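Local structure of reticulocyte binding protein (Streptococcus agalactiae COH1, 3FAW) at residues Leu254-Ile259 against Lys450-Arg455; Val437-Ile442 against Glu468-Glu473. The protein is a cell-wall-anchored pullulanase that probably hydrolyses the alpha-1,6 linkages of pullulan and related alpha-glucans with a TIM-barrel catalytic domain. All blocks are in the same frame, centred on the assembly; numbering follows the deposited sequence.

Contact 1. Residues Leu254-Ile259 against Lys450-Arg455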
loop_
_atom_site.group_PDB
_atom_site.type_symbol
_atom_site.label_atom_id
_atom_site.label_comp_id
_atom_site.label_asym_id
_atom_site.label_seq_id
_atom_site.Cartn_x
_atom_site.Cartn_y
_atom_site.Cartn_z
ATOM N N LEU A 254 -9.776 19.863 12.695
ATOM C CA LEU A 254 -8.825 18.957 12.055
ATOM C C LEU A 254 -8.216 19.643 10.833
ATOM O O LEU A 254 -8.934 20.204 10.006
ATOM C CB LEU A 254 -9.512 17.648 11.647
ATOM C CG LEU A 254 -8.615 16.493 11.191
ATOM C CD1 LEU A 254 -7.802 15.922 12.353
ATOM C CD2 LEU A 254 -9.454 15.404 10.527
ATOM N N SER A 255 -6.889 19.608 10.745
ATOM C CA SER A 255 -6.156 20.284 9.676
ATOM C C SER A 255 -5.037 19.386 9.191
ATOM O O SER A 255 -4.703 18.403 9.843
ATOM C CB SER A 255 -5.558 21.600 10.182
ATOM O OG SER A 255 -6.513 22.372 10.892
ATOM N N PHE A 256 -4.442 19.738 8.057
ATOM C CA PHE A 256 -3.287 19.003 7.545
ATOM C C PHE A 256 -2.056 19.227 8.415
ATOM O O PHE A 256 -2.018 20.145 9.240
ATOM C CB PHE A 256 -3.001 19.386 6.094
ATOM C CG PHE A 256 -4.081 18.961 5.149
ATOM C CD1 PHE A 256 -4.255 17.617 4.842
ATOM C CD2 PHE A 256 -4.942 19.894 4.588
ATOM C CE1 PHE A 256 -5.261 17.208 3.975
ATOM C CE2 PHE A 256 -5.954 19.495 3.722
ATOM C CZ PHE A 256 -6.112 18.148 3.414
ATOM N N ALA A 257 -1.054 18.376 8.227
ATOM C CA ALA A 257 0.139 18.401 9.070
ATOM C C ALA A 257 0.894 19.723 8.962
ATOM O O ALA A 257 0.815 20.416 7.947
ATOM C CB ALA A 257 1.061 17.246 8.716
ATOM N N LYS A 258 1.611 20.064 10.029
ATOM C CA LYS A 258 2.570 21.164 10.016
ATOM C C LYS A 258 3.937 20.605 10.420
ATOM O O LYS A 258 4.332 20.654 11.585
ATOM C CB LYS A 258 2.120 22.290 10.953
ATOM C CG LYS A 258 0.762 22.888 10.575
ATOM C CD LYS A 258 0.357 24.018 11.515
ATOM C CE LYS A 258 -1.077 24.477 11.263
ATOM N NZ LYS A 258 -2.087 23.442 11.617
ATOM N N ILE A 259 4.638 20.055 9.430
ATOM C CA ILE A 259 5.941 19.425 9.636
ATOM C C ILE A 259 7.026 20.491 9.464
ATOM O O ILE A 259 7.084 21.160 8.431
ATOM C CB ILE A 259 6.190 18.281 8.616
ATOM C CG1 ILE A 259 5.000 17.313 8.559
ATOM C CG2 ILE A 259 7.459 17.515 8.968
ATOM C CD1 ILE A 259 5.100 16.295 7.447
ATOM N N LYS A 450 -7.997 14.666 6.652
ATOM C CA LYS A 450 -6.786 15.504 6.541
ATOM C C LYS A 450 -5.505 14.673 6.435
ATOM O O LYS A 450 -4.510 14.930 7.123
ATOM C CB LYS A 450 -6.695 16.514 7.693
ATOM C CG LYS A 450 -7.916 17.408 7.847
ATOM C CD LYS A 450 -8.202 18.250 6.613
ATOM C CE LYS A 450 -9.394 19.169 6.844
ATOM N NZ LYS A 450 -10.123 19.484 5.590
ATOM N N VAL A 451 -5.545 13.680 5.549
ATOM C CA VAL A 451 -4.427 12.769 5.338
ATOM C C VAL A 451 -3.312 13.473 4.556
ATOM O O VAL A 451 -3.575 14.261 3.641
ATOM C CB VAL A 451 -4.894 11.484 4.608
ATOM C CG1 VAL A 451 -3.715 10.609 4.230
ATOM C CG2 VAL A 451 -5.869 10.721 5.487
ATOM N N ASP A 452 -2.067 13.193 4.934
ATOM C CA ASP A 452 -0.917 13.917 4.393
ATOM C C ASP A 452 -0.210 13.169 3.264
ATOM O O ASP A 452 0.667 13.724 2.607
ATOM C CB ASP A 452 0.063 14.224 5.515
ATOM C CG ASP A 452 -0.595 14.968 6.650
ATOM O OD1 ASP A 452 -0.907 16.166 6.469
ATOM O OD2 ASP A 452 -0.817 14.346 7.710
ATOM N N GLY A 453 -0.596 11.918 3.042
ATOM C CA GLY A 453 -0.022 11.120 1.972
ATOM C C GLY A 453 -0.669 9.760 1.845
ATOM O O GLY A 453 -1.467 9.368 2.694
ATOM N N PHE A 454 -0.318 9.044 0.780
ATOM C CA PHE A 454 -0.862 7.714 0.507
ATOM C C PHE A 454 0.222 6.769 0.000
ATOM O O PHE A 454 1.128 7.191 -0.735
ATOM C CB PHE A 454 -1.985 7.799 -0.539
ATOM C CG PHE A 454 -3.195 8.552 -0.067
ATOM C CD1 PHE A 454 -4.202 7.904 0.640
ATOM C CD2 PHE A 454 -3.323 9.910 -0.322
ATOM C CE1 PHE A 454 -5.317 8.599 1.081
ATOM C CE2 PHE A 454 -4.428 10.611 0.118
ATOM C CZ PHE A 454 -5.427 9.958 0.823
ATOM N N ARG A 455 0.125 5.498 0.393
ATOM C CA ARG A 455 0.974 4.431 -0.151
ATOM C C ARG A 455 0.120 3.439 -0.928
ATOM O O ARG A 455 -0.805 2.860 -0.376
ATOM C CB ARG A 455 1.731 3.670 0.949
ATOM C CG ARG A 455 2.875 2.818 0.386
ATOM C CD ARG A 455 3.019 1.422 0.973
ATOM N NE ARG A 455 1.933 0.516 0.624
ATOM C CZ ARG A 455 2.038 -0.812 0.509
ATOM N NH1 ARG A 455 3.187 -1.451 0.682
ATOM N NH2 ARG A 455 0.967 -1.515 0.195
#
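The backbones of F256 and K450 come within 5.0 Å of each other, CA to CA, where the extended loop 254-259 passes the turn that leads from helix 432-449 into strand 453-456. That strand is the fourth of the parallel TIM barrel, so the loop lies against the N-terminal end of the barrel, where a helix hands the chain on to a strand. K450 is the first residue to leave helical geometry, with positive phi, and its long aliphatic chain covers the loop. Bent at chi2 (-60°), it sets K450 CD over one face of the F256 ring, 3.9 Å from the centroid, in a CH-pi contact displaced toward the rim. Farther along, K450 CE lies 3.4 Å from L254 O, while the ammonium nitrogen NZ bonds to S447 O in the preceding helix. L254 runs past the lysine in the opposite sense, its CG 3.5 Å from K450 CG. A branched apolar residue suits this spot, since it meets methylenes and also touches H377 on helix 367-381. The F256 edge atom CE1 lies 3.4 Å from K450 CA, and D452 OD1 lies at the ring edge, in its plane. D452 ties the two backbones together, and its two oxygens divide the work: OD2 takes bonds from H380 NE2 and V386 N, which should hold the carboxylate still, and OD1 serves the loop. The small A257 lets the acid come close, CB being 3.2 Å from D452 OD1. A257 N donates to D452 OD1 at 2.8 Å and 163°, meeting that oxygen on the syn side, 23° out of the carboxylate plane.

Contact 2. Residues Val437-Ile442 against Glu468-Glu473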
loop_
_atom_site.group_PDB
_atom_site.type_symbol
_atom_site.label_atom_id
_atom_site.label_comp_id
_atom_site.label_asym_id
_atom_site.label_seq_id
_atom_site.Cartn_x
_atom_site.Cartn_y
_atom_site.Cartn_z
ATOM N N VAL A 437 -14.031 5.564 -8.285
ATOM C CA VAL A 437 -13.932 4.928 -6.968
ATOM C C VAL A 437 -12.574 5.205 -6.316
ATOM O O VAL A 437 -12.506 5.575 -5.145
ATOM C CB VAL A 437 -14.154 3.399 -7.047
ATOM C CG1 VAL A 437 -13.770 2.734 -5.728
ATOM C CG2 VAL A 437 -15.599 3.084 -7.417
ATOM N N LEU A 438 -11.505 5.028 -7.088
ATOM C CA LEU A 438 -10.143 5.288 -6.616
ATOM C C LEU A 438 -9.936 6.767 -6.285
ATOM O O LEU A 438 -9.522 7.110 -5.176
ATOM C CB LEU A 438 -9.121 4.831 -7.667
ATOM C CG LEU A 438 -7.629 4.959 -7.328
ATOM C CD1 LEU A 438 -6.800 3.965 -8.139
ATOM C CD2 LEU A 438 -7.115 6.385 -7.555
ATOM N N VAL A 439 -10.237 7.630 -7.251
ATOM C CA VAL A 439 -10.005 9.072 -7.120
ATOM C C VAL A 439 -10.921 9.726 -6.073
ATOM O O VAL A 439 -10.461 10.551 -5.279
ATOM C CB VAL A 439 -10.132 9.788 -8.493
ATOM C CG1 VAL A 439 -10.002 11.294 -8.345
ATOM C CG2 VAL A 439 -9.077 9.263 -9.458
ATOM N N ASP A 440 -12.201 9.357 -6.062
ATOM C CA ASP A 440 -13.145 9.904 -5.077
ATOM C C ASP A 440 -12.792 9.503 -3.643
ATOM O O ASP A 440 -12.952 10.306 -2.726
ATOM C CB ASP A 440 -14.590 9.473 -5.364
ATOM C CG ASP A 440 -15.122 10.006 -6.684
ATOM O OD1 ASP A 440 -14.631 11.043 -7.187
ATOM O OD2 ASP A 440 -16.048 9.367 -7.220
ATOM N N SER A 441 -12.334 8.266 -3.448
ATOM C CA SER A 441 -11.915 7.812 -2.117
ATOM C C SER A 441 -10.646 8.531 -1.655
ATOM O O SER A 441 -10.536 8.912 -0.491
ATOM C CB SER A 441 -11.726 6.291 -2.075
ATOM O OG SER A 441 -11.018 5.822 -3.205
ATOM N N ILE A 442 -9.701 8.736 -2.570
ATOM C CA ILE A 442 -8.496 9.505 -2.259
ATOM C C ILE A 442 -8.856 10.946 -1.875
ATOM O O ILE A 442 -8.298 11.495 -0.926
ATOM C CB ILE A 442 -7.485 9.493 -3.435
ATOM C CG1 ILE A 442 -6.854 8.101 -3.593
ATOM C CG2 ILE A 442 -6.395 10.547 -3.224
ATOM C CD1 ILE A 442 -5.810 7.745 -2.536
ATOM N N GLU A 468 -1.955 9.355 -11.609
ATOM C CA GLU A 468 -1.694 10.766 -11.919
ATOM C C GLU A 468 -2.855 11.643 -11.468
ATOM O O GLU A 468 -2.658 12.651 -10.791
ATOM C CB GLU A 468 -1.485 10.975 -13.426
ATOM C CG GLU A 468 -0.036 10.915 -13.898
ATOM C CD GLU A 468 0.777 12.160 -13.543
ATOM O OE1 GLU A 468 0.258 13.042 -12.825
ATOM O OE2 GLU A 468 1.941 12.250 -13.985
ATOM N N LEU A 469 -4.063 11.252 -11.864
ATOM C CA LEU A 469 -5.272 12.002 -11.528
ATOM C C LEU A 469 -5.504 12.030 -10.018
ATOM O O LEU A 469 -5.841 13.073 -9.461
ATOM C CB LEU A 469 -6.494 11.407 -12.236
ATOM C CG LEU A 469 -7.823 12.157 -12.105
ATOM C CD1 LEU A 469 -7.708 13.558 -12.705
ATOM C CD2 LEU A 469 -8.947 11.382 -12.777
ATOM N N ALA A 470 -5.329 10.885 -9.366
ATOM C CA ALA A 470 -5.455 10.801 -7.909
ATOM C C ALA A 470 -4.492 11.767 -7.213
ATOM O O ALA A 470 -4.855 12.409 -6.227
ATOM C CB ALA A 470 -5.217 9.372 -7.428
ATOM N N TYR A 471 -3.272 11.863 -7.740
ATOM C CA TYR A 471 -2.257 12.771 -7.203
ATOM C C TYR A 471 -2.653 14.230 -7.426
ATOM O O TYR A 471 -2.562 15.050 -6.512
ATOM C CB TYR A 471 -0.894 12.492 -7.842
ATOM C CG TYR A 471 0.210 13.420 -7.379
ATOM C CD1 TYR A 471 0.886 13.189 -6.183
ATOM C CD2 TYR A 471 0.584 14.526 -8.140
ATOM C CE1 TYR A 471 1.898 14.034 -5.756
ATOM C CE2 TYR A 471 1.597 15.379 -7.720
ATOM C CZ TYR A 471 2.249 15.125 -6.527
ATOM O OH TYR A 471 3.251 15.961 -6.109
ATOM N N LYS A 472 -3.088 14.535 -8.646
ATOM C CA LYS A 472 -3.503 15.889 -9.014
ATOM C C LYS A 472 -4.592 16.400 -8.072
ATOM O O LYS A 472 -4.484 17.499 -7.524
ATOM C CB LYS A 472 -3.994 15.916 -10.468
ATOM C CG LYS A 472 -4.314 17.307 -11.015
ATOM C CD LYS A 472 -4.748 17.242 -12.473
ATOM C CE LYS A 472 -5.042 18.626 -13.036
ATOM N NZ LYS A 472 -5.538 18.573 -14.440
ATOM N N GLU A 473 -5.620 15.579 -7.880
ATOM C CA GLU A 473 -6.764 15.919 -7.032
ATOM C C GLU A 473 -6.385 16.057 -5.563
ATOM O O GLU A 473 -6.834 16.986 -4.890
ATOM C CB GLU A 473 -7.864 14.861 -7.176
ATOM C CG GLU A 473 -8.544 14.832 -8.550
ATOM C CD GLU A 473 -9.457 16.030 -8.814
ATOM O OE1 GLU A 473 -9.882 16.704 -7.851
ATOM O OE2 GLU A 473 -9.760 16.289 -9.998
#
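With CG anti to its backbone N (chi1 -177°), L438 swings its CD2 methyl to 3.5 Å from A470 CB, the closest approach between helix segments 437-442 and 468-473. V439 spreads its two methyls toward different partners. V439 CG1, itself anti to N (chi1 175°), meets the CG methylene of E473 at 3.8 Å, and V439 CG2, anti to the carbonyl carbon, lies 3.9 Å from L469 CD2. The valine crosses both of these side chains at about a right angle, so each methyl comes across its partner instead of running alongside it.

The segments are nearly parallel, crossing at -22° with axes 9.1 Å apart, as expected of successive outer helices in a TIM barrel. A470 suits the middle of this interface: its single methyl lets the backbones draw together, and the CA atoms of V439 and A470 are 4.9 Å apart. I442 takes the inner flank, its CG2 resting 3.9 Å from A470 O. The segments meet by van der Waals contact, chiefly between apolar groups. E473 contributes its aliphatic part, CG, to V439, and its side chain also touches K443, one turn farther along the first helix. Beta-branched V439 and I442 have little rotational freedom on a helix, which suits a buried, closely fitted surface.

Among its neighbours, the pair lies on the outside of the barrel. I442 reaches inward from helix 432-449 onto F454 and F456 of strand 453-456 and M483 of strand 482-485, while Y471, on helix 464-477, also packs on M483.

In the fold
From the N terminus, the chain lays down loop 254-259 after strand 241-242 and then enters the barrel through strand 269-273. Contact 1 closes a long excursion of 190 residues, through the first three barrel strands, and ends at the start of the fourth. Contact 2 closes a short one, joining helix 432-449 to helix 464-477 across the intervening strand 453-456, a helix-strand-helix passage of the barrel. The two closures cross, because 450-455 falls between the segments of contact 2. They also touch: F454 CD1 lies 3.6 Å from I442 CD1, so the strand that contact 1 meets just before its start is backed by the helices of contact 2.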